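Local coordinates for protein F420-dependent methylenetetrahydromethanopterin dehydrogenase (Methanopyrus kandleri, PDB 1QV9) that catalyses the reversible, coenzyme F420-dependent interconversion of methylene- and methenyl-tetrahydromethanopterin in methanogenesis from carbon dioxide, at residues 109-121 against 174-186. Numbering follows the deposited sequence.
Sequences MEEQGLGYILVKP and SENDLPKLVIDRN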
loop_
_atom_site.group_PDB
_atom_site.type_symbol
_atom_site.label_atom_id
_atom_site.label_comp_id
_atom_site.label_asym_id
_atom_site.label_seq_id
_atom_site.Cartn_x
_atom_site.Cartn_y
_atom_site.Cartn_z
HETATM N N MSE A 109 7.651 -14.064 42.217
HETATM C CA MSE A 109 8.939 -14.344 41.601
HETATM C C MSE A 109 10.090 -13.698 42.320
HETATM O O MSE A 109 11.148 -14.302 42.457
HETATM C CB MSE A 109 8.955 -13.922 40.121
HETATM C CG MSE A 109 8.095 -14.820 39.255
HETATM SE SE MSE A 109 8.189 -14.448 37.341
HETATM C CE MSE A 109 7.165 -12.762 37.322
ATOM N N GLU A 110 9.898 -12.464 42.784
ATOM C CA GLU A 110 10.996 -11.795 43.483
ATOM C C GLU A 110 11.310 -12.562 44.768
ATOM O O GLU A 110 12.462 -12.749 45.111
ATOM C CB GLU A 110 10.644 -10.329 43.760
ATOM C CG GLU A 110 10.414 -9.562 42.450
ATOM C CD GLU A 110 10.084 -8.094 42.628
ATOM O OE1 GLU A 110 9.980 -7.637 43.786
ATOM O OE2 GLU A 110 9.914 -7.395 41.605
ATOM N N GLU A 111 10.277 -13.048 45.438
ATOM C CA GLU A 111 10.477 -13.834 46.659
ATOM C C GLU A 111 11.173 -15.165 46.323
ATOM O O GLU A 111 11.937 -15.687 47.125
ATOM C CB GLU A 111 9.133 -14.121 47.329
ATOM C CG GLU A 111 9.274 -14.847 48.670
ATOM C CD GLU A 111 7.933 -15.210 49.291
ATOM O OE1 GLU A 111 7.058 -14.318 49.390
ATOM O OE2 GLU A 111 7.758 -16.386 49.690
ATOM N N GLN A 112 10.925 -15.683 45.115
ATOM C CA GLN A 112 11.507 -16.940 44.660
ATOM C C GLN A 112 12.923 -16.743 44.180
ATOM O O GLN A 112 13.579 -17.702 43.794
ATOM C CB GLN A 112 10.651 -17.563 43.520
ATOM C CG GLN A 112 9.326 -18.125 43.974
ATOM C CD GLN A 112 8.417 -18.538 42.810
ATOM O OE1 GLN A 112 8.264 -17.798 41.847
ATOM N NE2 GLN A 112 7.780 -19.701 42.925
ATOM N N GLY A 113 13.385 -15.489 44.160
ATOM C CA GLY A 113 14.740 -15.213 43.748
ATOM C C GLY A 113 14.917 -15.350 42.250
ATOM O O GLY A 113 16.027 -15.551 41.775
ATOM N N LEU A 114 13.816 -15.197 41.525
ATOM C CA LEU A 114 13.851 -15.334 40.068
ATOM C C LEU A 114 13.842 -14.005 39.340
ATOM O O LEU A 114 13.216 -13.058 39.802
ATOM C CB LEU A 114 12.613 -16.117 39.608
ATOM C CG LEU A 114 12.472 -17.550 40.106
ATOM C CD1 LEU A 114 11.041 -18.050 39.787
ATOM C CD2 LEU A 114 13.535 -18.446 39.481
ATOM N N GLY A 115 14.584 -13.927 38.227
ATOM C CA GLY A 115 14.521 -12.745 37.394
ATOM C C GLY A 115 13.322 -12.914 36.450
ATOM O O GLY A 115 12.711 -14.008 36.352
ATOM N N TYR A 116 12.938 -11.830 35.787
ATOM C CA TYR A 116 11.826 -11.922 34.827
ATOM C C TYR A 116 11.872 -10.848 33.769
ATOM O O TYR A 116 12.411 -9.774 33.982
ATOM C CB TYR A 116 10.432 -11.851 35.506
ATOM C CG TYR A 116 10.183 -10.661 36.421
ATOM C CD1 TYR A 116 10.395 -10.788 37.791
ATOM C CD2 TYR A 116 9.799 -9.420 35.923
ATOM C CE1 TYR A 116 10.233 -9.697 38.651
ATOM C CE2 TYR A 116 9.643 -8.314 36.779
ATOM C CZ TYR A 116 9.863 -8.478 38.136
ATOM O OH TYR A 116 9.707 -7.404 38.994
ATOM N N ILE A 117 11.330 -11.173 32.593
ATOM C CA ILE A 117 11.185 -10.178 31.545
ATOM C C ILE A 117 9.766 -10.453 31.086
ATOM O O ILE A 117 9.470 -11.521 30.529
ATOM C CB ILE A 117 12.151 -10.354 30.355
ATOM C CG1 ILE A 117 13.588 -10.246 30.876
ATOM C CG2 ILE A 117 11.874 -9.249 29.307
ATOM C CD1 ILE A 117 14.690 -10.472 29.804
ATOM N N LEU A 118 8.868 -9.515 31.383
ATOM C CA LEU A 118 7.468 -9.665 31.003
ATOM C C LEU A 118 7.200 -8.742 29.819
ATOM O O LEU A 118 7.369 -7.540 29.920
ATOM C CB LEU A 118 6.561 -9.311 32.180
ATOM C CG LEU A 118 6.803 -10.233 33.387
ATOM C CD1 LEU A 118 5.850 -9.840 34.504
ATOM C CD2 LEU A 118 6.538 -11.709 32.986
ATOM N N VAL A 119 6.799 -9.308 28.682
ATOM C CA VAL A 119 6.583 -8.533 27.480
ATOM C C VAL A 119 5.087 -8.349 27.260
ATOM O O VAL A 119 4.389 -9.264 26.774
ATOM C CB VAL A 119 7.252 -9.275 26.283
ATOM C CG1 VAL A 119 7.148 -8.449 25.007
ATOM C CG2 VAL A 119 8.725 -9.504 26.626
ATOM N N LYS A 120 4.581 -7.164 27.609
ATOM C CA LYS A 120 3.136 -6.943 27.484
ATOM C C LYS A 120 2.604 -7.031 26.052
ATOM O O LYS A 120 1.517 -7.520 25.810
ATOM C CB LYS A 120 2.722 -5.622 28.176
ATOM C CG LYS A 120 3.154 -5.611 29.631
ATOM C CD LYS A 120 2.650 -4.388 30.425
ATOM C CE LYS A 120 1.202 -4.593 30.822
ATOM N NZ LYS A 120 0.688 -3.450 31.640
ATOM N N PRO A 121 3.389 -6.572 25.065
ATOM C CA PRO A 121 2.831 -6.696 23.709
ATOM C C PRO A 121 2.859 -8.126 23.108
ATOM O O PRO A 121 2.358 -8.325 21.985
ATOM C CB PRO A 121 3.664 -5.739 22.857
ATOM C CG PRO A 121 4.786 -5.248 23.740
ATOM C CD PRO A 121 4.434 -5.539 25.164
ATOM N N SER A 174 24.405 -12.852 40.782
ATOM C CA SER A 174 23.646 -12.816 42.018
ATOM C C SER A 174 22.179 -12.597 41.702
ATOM O O SER A 174 21.809 -12.230 40.575
ATOM C CB SER A 174 24.095 -11.647 42.903
ATOM O OG SER A 174 23.588 -10.418 42.376
ATOM N N GLU A 175 21.333 -12.806 42.695
ATOM C CA GLU A 175 19.917 -12.577 42.484
ATOM C C GLU A 175 19.671 -11.127 42.077
ATOM O O GLU A 175 18.784 -10.851 41.276
ATOM C CB GLU A 175 19.107 -12.924 43.733
ATOM C CG GLU A 175 19.164 -14.426 44.042
ATOM C CD GLU A 175 18.401 -14.870 45.268
ATOM O OE1 GLU A 175 18.599 -16.042 45.633
ATOM O OE2 GLU A 175 17.603 -14.100 45.872
ATOM N N ASN A 176 20.447 -10.201 42.628
ATOM C CA ASN A 176 20.282 -8.804 42.254
ATOM C C ASN A 176 20.723 -8.468 40.831
ATOM O O ASN A 176 20.419 -7.385 40.313
ATOM C CB ASN A 176 21.014 -7.911 43.260
ATOM C CG ASN A 176 20.267 -7.805 44.556
ATOM O OD1 ASN A 176 19.048 -7.981 44.602
ATOM N ND2 ASN A 176 20.985 -7.487 45.621
ATOM N N ASP A 177 21.437 -9.388 40.191
ATOM C CA ASP A 177 21.851 -9.196 38.815
ATOM C C ASP A 177 20.768 -9.670 37.859
ATOM O O ASP A 177 20.827 -9.337 36.673
ATOM C CB ASP A 177 23.103 -10.015 38.499
ATOM C CG ASP A 177 24.345 -9.469 39.180
ATOM O OD1 ASP A 177 25.153 -10.294 39.649
ATOM O OD2 ASP A 177 24.515 -8.228 39.206
ATOM N N LEU A 178 19.794 -10.421 38.367
ATOM C CA LEU A 178 18.766 -10.956 37.473
ATOM C C LEU A 178 17.806 -9.859 37.078
ATOM O O LEU A 178 17.415 -9.018 37.895
ATOM C CB LEU A 178 18.043 -12.111 38.132
ATOM C CG LEU A 178 18.969 -13.291 38.463
ATOM C CD1 LEU A 178 18.170 -14.287 39.265
ATOM C CD2 LEU A 178 19.550 -13.926 37.194
ATOM N N PRO A 179 17.394 -9.843 35.807
ATOM C CA PRO A 179 16.480 -8.782 35.387
ATOM C C PRO A 179 15.116 -8.802 36.034
ATOM O O PRO A 179 14.653 -9.842 36.472
ATOM C CB PRO A 179 16.387 -8.982 33.856
ATOM C CG PRO A 179 16.606 -10.457 33.708
ATOM C CD PRO A 179 17.753 -10.733 34.685
ATOM N N LYS A 180 14.512 -7.619 36.132
ATOM C CA LYS A 180 13.156 -7.426 36.627
ATOM C C LYS A 180 12.628 -6.380 35.636
ATOM O O LYS A 180 12.600 -5.182 35.910
ATOM C CB LYS A 180 13.152 -6.900 38.067
ATOM C CG LYS A 180 13.637 -7.939 39.041
ATOM C CD LYS A 180 13.400 -7.507 40.478
ATOM C CE LYS A 180 14.302 -6.349 40.860
ATOM N NZ LYS A 180 14.163 -6.023 42.334
ATOM N N LEU A 181 12.245 -6.843 34.450
ATOM C CA LEU A 181 11.792 -5.946 33.396
ATOM C C LEU A 181 10.379 -6.175 32.942
ATOM O O LEU A 181 9.948 -7.312 32.798
ATOM C CB LEU A 181 12.683 -6.081 32.157
ATOM C CG LEU A 181 14.150 -5.696 32.252
ATOM C CD1 LEU A 181 14.822 -5.997 30.924
ATOM C CD2 LEU A 181 14.285 -4.198 32.598
ATOM N N VAL A 182 9.668 -5.077 32.711
ATOM C CA VAL A 182 8.309 -5.144 32.191
ATOM C C VAL A 182 8.345 -4.221 30.984
ATOM O O VAL A 182 8.549 -2.997 31.097
ATOM C CB VAL A 182 7.269 -4.661 33.223
ATOM C CG1 VAL A 182 5.907 -4.702 32.626
ATOM C CG2 VAL A 182 7.313 -5.537 34.457
ATOM N N ILE A 183 8.151 -4.822 29.818
ATOM C CA ILE A 183 8.233 -4.096 28.565
ATOM C C ILE A 183 6.887 -3.783 27.955
ATOM O O ILE A 183 5.982 -4.636 27.892
ATOM C CB ILE A 183 9.064 -4.924 27.531
ATOM C CG1 ILE A 183 10.472 -5.172 28.096
ATOM C CG2 ILE A 183 9.107 -4.213 26.151
ATOM C CD1 ILE A 183 11.296 -6.195 27.289
ATOM N N ASP A 184 6.760 -2.542 27.521
ATOM C CA ASP A 184 5.568 -2.094 26.835
ATOM C C ASP A 184 5.841 -0.891 25.966
ATOM O O ASP A 184 7.011 -0.516 25.754
ATOM C CB ASP A 184 4.411 -1.864 27.811
ATOM C CG ASP A 184 4.606 -0.641 28.725
ATOM O OD1 ASP A 184 5.606 0.093 28.584
ATOM O OD2 ASP A 184 3.731 -0.419 29.597
ATOM N N ARG A 185 4.776 -0.318 25.410
ATOM C CA ARG A 185 4.880 0.839 24.545
ATOM C C ARG A 185 5.805 1.932 25.087
ATOM O O ARG A 185 6.680 2.443 24.367
ATOM C CB ARG A 185 3.463 1.389 24.319
ATOM C CG ARG A 185 3.402 2.624 23.467
ATOM C CD ARG A 185 2.752 3.785 24.160
ATOM N NE ARG A 185 1.434 3.510 24.730
ATOM C CZ ARG A 185 0.929 4.254 25.714
ATOM N NH1 ARG A 185 -0.268 3.997 26.215
ATOM N NH2 ARG A 185 1.655 5.231 26.224
ATOM N N ASN A 186 5.665 2.260 26.370
ATOM C CA ASN A 186 6.491 3.324 26.919
ATOM C C ASN A 186 7.961 3.015 27.079
ATOM O O ASN A 186 8.773 3.924 27.211
ATOM C CB ASN A 186 5.903 3.848 28.231
ATOM C CG ASN A 186 4.652 4.717 27.994
ATOM O OD1 ASN A 186 4.437 5.233 26.879
ATOM N ND2 ASN A 186 3.833 4.890 29.044
HETATM O O HOH W 1 12.403 -5.273 44.150
HETATM O O HOH W 2 0.952 -1.270 29.660
#
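Strands 115-119 and 180-183 pair in parallel, their axes 4.7 Å apart and 2° from parallel. Five backbone hydrogen bonds join the segments, from Tyr116 N to Pro179 O at one end to Lys120 N to Ile183 O at the other. Within this chain, strand 180-183 is an edge strand of the parallel sheet, and 115-119 pairs on its other side with strand 94-99. Tyr116, Lys180, Leu118 and Val182 share one face of the sheet. Lys180 CA sits over one face of the Tyr116 ring, offset toward its rim and 3.9 Å from the centroid, a CH-pi contact. Lys180 CB and CG continue against CZ and CE1. A chi1 of 53° sets Tyr116 CG between the backbone N and the carbonyl carbon and helps turn the ring toward Lys180. Tyr116 OH donates to the anti lone pair of Glu110 OE2 at 2.6 Å, and Lys106 forms a salt bridge to the same oxygen. A phenylalanine in place of Tyr116 would probably leave Glu110 without its hydroxyl partner. On the opposite face, Ile117 CG2 meets Ile183 CD1 at 3.7 Å, and helix 153-169 packs on both side chains. One water accepts from Lys180 NZ and weakly reaches Glu110 OE1; another accepts from Lys120 NZ and lies beside Asp184 OD2. Backbone bonds and apolar packing therefore hold this edge, its cross-strand charges at most loosely joined through water.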